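Penicillin-binding protein PbpB (Mycobacterium tuberculosis, PDB 6KGV) builds cross-linked cell-wall peptidoglycan from lipid intermediates and binds penicillins covalently through its transpeptidase domain. Local coordinates at residues Phe265-Val270 and Leu386-Leu391. Numbering follows the deposited sequence.
With AXL (2-{1-[2-amino-2-(4-hydroxy-phenyl)-acetylamino]-2-oxo-ethyl}-5,5-dimethyl-thiazolidine-4-carboxylic acid), chain F.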
loop_
_atom_site.group_PDB
_atom_site.type_symbol
_atom_site.label_atom_id
_atom_site.label_comp_id
_atom_site.label_asym_id
_atom_site.label_seq_id
_atom_site.Cartn_x
_atom_site.Cartn_y
_atom_site.Cartn_z
ATOM N N PHE A 265 1.313 -5.446 9.379
ATOM C CA PHE A 265 0.460 -4.945 10.447
ATOM C C PHE A 265 -0.924 -5.541 10.252
ATOM O O PHE A 265 -1.242 -6.066 9.183
ATOM C CB PHE A 265 0.388 -3.407 10.436
ATOM C CG PHE A 265 0.057 -2.837 9.083
ATOM C CD1 PHE A 265 -1.256 -2.650 8.697
ATOM C CD2 PHE A 265 1.069 -2.543 8.168
ATOM C CE1 PHE A 265 -1.568 -2.159 7.431
ATOM C CE2 PHE A 265 0.763 -2.038 6.900
ATOM C CZ PHE A 265 -0.555 -1.845 6.540
ATOM N N GLU A 266 -1.748 -5.462 11.286
ATOM C CA GLU A 266 -3.126 -5.894 11.101
ATOM C C GLU A 266 -3.888 -4.785 10.389
ATOM O O GLU A 266 -3.774 -3.622 10.778
ATOM C CB GLU A 266 -3.791 -6.247 12.436
ATOM C CG GLU A 266 -3.040 -7.356 13.190
ATOM C CD GLU A 266 -3.901 -8.115 14.184
ATOM O OE1 GLU A 266 -5.133 -7.978 14.160
ATOM O OE2 GLU A 266 -3.340 -8.877 14.984
ATOM N N PRO A 267 -4.635 -5.098 9.328
ATOM C CA PRO A 267 -5.221 -4.020 8.519
ATOM C C PRO A 267 -6.409 -3.361 9.189
ATOM O O PRO A 267 -6.657 -2.170 8.964
ATOM C CB PRO A 267 -5.625 -4.742 7.229
ATOM C CG PRO A 267 -5.965 -6.157 7.712
ATOM C CD PRO A 267 -4.985 -6.443 8.824
ATOM N N GLY A 268 -7.139 -4.085 10.026
ATOM C CA GLY A 268 -8.376 -3.496 10.463
ATOM C C GLY A 268 -9.341 -3.386 9.295
ATOM O O GLY A 268 -9.302 -4.159 8.338
ATOM N N SER A 269 -10.192 -2.372 9.363
ATOM C CA SER A 269 -11.342 -2.252 8.482
ATOM C C SER A 269 -10.995 -2.068 7.013
ATOM O O SER A 269 -11.889 -2.232 6.176
ATOM C CB SER A 269 -12.211 -1.092 8.942
ATOM O OG SER A 269 -12.832 -1.451 10.139
ATOM N N VAL A 270 -9.749 -1.738 6.654
ATOM C CA VAL A 270 -9.459 -1.703 5.223
ATOM C C VAL A 270 -9.531 -3.093 4.625
ATOM O O VAL A 270 -9.671 -3.232 3.409
ATOM C CB VAL A 270 -8.097 -1.083 4.897
ATOM C CG1 VAL A 270 -8.141 0.400 5.172
ATOM C CG2 VAL A 270 -6.997 -1.779 5.695
ATOM N N LEU A 386 -4.958 -11.227 11.309
ATOM C CA LEU A 386 -4.118 -11.440 10.149
ATOM C C LEU A 386 -3.307 -10.176 9.991
ATOM O O LEU A 386 -3.626 -9.132 10.572
ATOM C CB LEU A 386 -4.907 -11.736 8.864
ATOM C CG LEU A 386 -5.641 -10.607 8.118
ATOM C CD1 LEU A 386 -6.297 -11.104 6.831
ATOM C CD2 LEU A 386 -6.703 -9.935 8.992
ATOM N N SER A 387 -2.255 -10.273 9.196
ATOM C CA SER A 387 -1.403 -9.128 8.997
ATOM C C SER A 387 -0.991 -9.097 7.541
ATOM O O SER A 387 -0.962 -10.129 6.865
ATOM C CB SER A 387 -0.177 -9.181 9.926
ATOM O OG SER A 387 0.638 -10.284 9.593
ATOM N N MET A 388 -0.673 -7.897 7.071
ATOM C CA MET A 388 -0.239 -7.710 5.702
ATOM C C MET A 388 0.662 -6.497 5.673
ATOM O O MET A 388 0.646 -5.667 6.582
ATOM C CB MET A 388 -1.425 -7.486 4.755
ATOM C CG MET A 388 -2.235 -6.259 5.173
ATOM S SD MET A 388 -3.683 -5.887 4.169
ATOM C CE MET A 388 -4.779 -7.214 4.695
ATOM N N THR A 389 1.452 -6.408 4.617
ATOM C CA THR A 389 2.270 -5.242 4.387
ATOM C C THR A 389 1.426 -4.161 3.723
ATOM O O THR A 389 0.339 -4.420 3.200
ATOM C CB THR A 389 3.474 -5.610 3.516
ATOM O OG1 THR A 389 3.002 -5.991 2.231
ATOM C CG2 THR A 389 4.218 -6.791 4.108
ATOM N N LEU A 390 1.948 -2.934 3.735
ATOM C CA LEU A 390 1.295 -1.837 3.020
ATOM C C LEU A 390 1.182 -2.143 1.532
ATOM O O LEU A 390 0.194 -1.770 0.876
ATOM C CB LEU A 390 2.080 -0.536 3.241
ATOM C CG LEU A 390 1.434 0.727 2.670
ATOM C CD1 LEU A 390 0.004 0.826 3.159
ATOM C CD2 LEU A 390 2.212 1.968 3.083
ATOM N N LEU A 391 2.189 -2.820 0.977
ATOM C CA LEU A 391 2.160 -3.151 -0.443
ATOM C C LEU A 391 1.055 -4.160 -0.744
ATOM O O LEU A 391 0.289 -3.989 -1.702
ATOM C CB LEU A 391 3.529 -3.678 -0.892
ATOM C CG LEU A 391 3.625 -4.087 -2.379
ATOM C CD1 LEU A 391 3.437 -2.857 -3.287
ATOM C CD2 LEU A 391 4.954 -4.765 -2.666
HETATM C C1 AXL F . -12.270 -1.225 11.338
HETATM O O1 AXL F . -11.136 -0.745 11.331
HETATM C C2 AXL F . -13.210 -1.053 12.527
HETATM C C3 AXL F . -14.155 0.067 12.120
HETATM S S4 AXL F . -14.665 1.098 13.464
HETATM C C5 AXL F . -13.982 2.612 12.837
HETATM C C51 AXL F . -15.092 3.443 12.190
HETATM C C52 AXL F . -13.314 3.429 13.956
HETATM C C6 AXL F . -12.932 2.165 11.819
HETATM C C61 AXL F . -12.642 3.184 10.764
HETATM O O62 AXL F . -11.917 4.158 11.056
HETATM O O63 AXL F . -13.132 3.007 9.626
HETATM N N7 AXL F . -13.411 0.938 11.241
HETATM N N8 AXL F . -12.516 -0.736 13.768
HETATM C C9 AXL F . -12.627 -1.467 14.892
HETATM O O91 AXL F . -13.447 -2.362 15.032
HETATM C C10 AXL F . -11.668 -1.161 16.026
HETATM N N11 AXL F . -11.702 -2.199 17.042
HETATM C C12 AXL F . -11.979 0.133 16.671
HETATM C C13 AXL F . -11.054 1.155 16.583
HETATM C C14 AXL F . -11.294 2.393 17.174
HETATM C C15 AXL F . -12.480 2.601 17.865
HETATM C C16 AXL F . -13.420 1.576 17.958
HETATM C C17 AXL F . -13.167 0.336 17.367
HETATM O O18 AXL F . -12.709 3.810 18.440
#
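Phe265 and Met388 pair their backbones as a single antiparallel bridge of the hydrogen-bonded kind: Phe265 N donates a hydrogen bond to Met388 O at 2.9 Å, and Met388 N donates one back to Phe265 O, also at 2.9 Å. One residue along, Glu266 CA and Ser387 CA each send a C-H to a carbonyl oxygen of the other segment, Glu266 CA lying 3.3 Å from Leu386 O.

The Phe265 side chain starts away from 386-391, but chi1 of 50° sets CG between its own N and carbonyl carbon, and the ring folds back over the bridge. Met388 O therefore sits over one ring face, offset toward the rim, while CE2 comes within 4.2 Å of Leu390 CB where helix 390-401 begins. Pro267 turns its ring toward 386-391 and meets two side chains there, each crossing it at about a right angle: its CD meets Leu386 CD2 at 3.9 Å, and its CG takes the Met388 methyl CE at 3.4 Å, brought round by the bend at chi3 (73°). Glu266 sets CB and CG against Leu386 O, and its OE1 is held by Gln384, Tyr489 and the backbone N of Gly385.

Beyond Pro267, Ser269 carries the opened amoxicillin as an acyl ester, OG to C1 of AXL 1.3 Å, and Ser269 N hydrogen-bonds to O1 of the adduct, as in an oxyanion hole. Paired backbones and a buried proline thus tie the approach to the acylated serine to the start of helix 390-401.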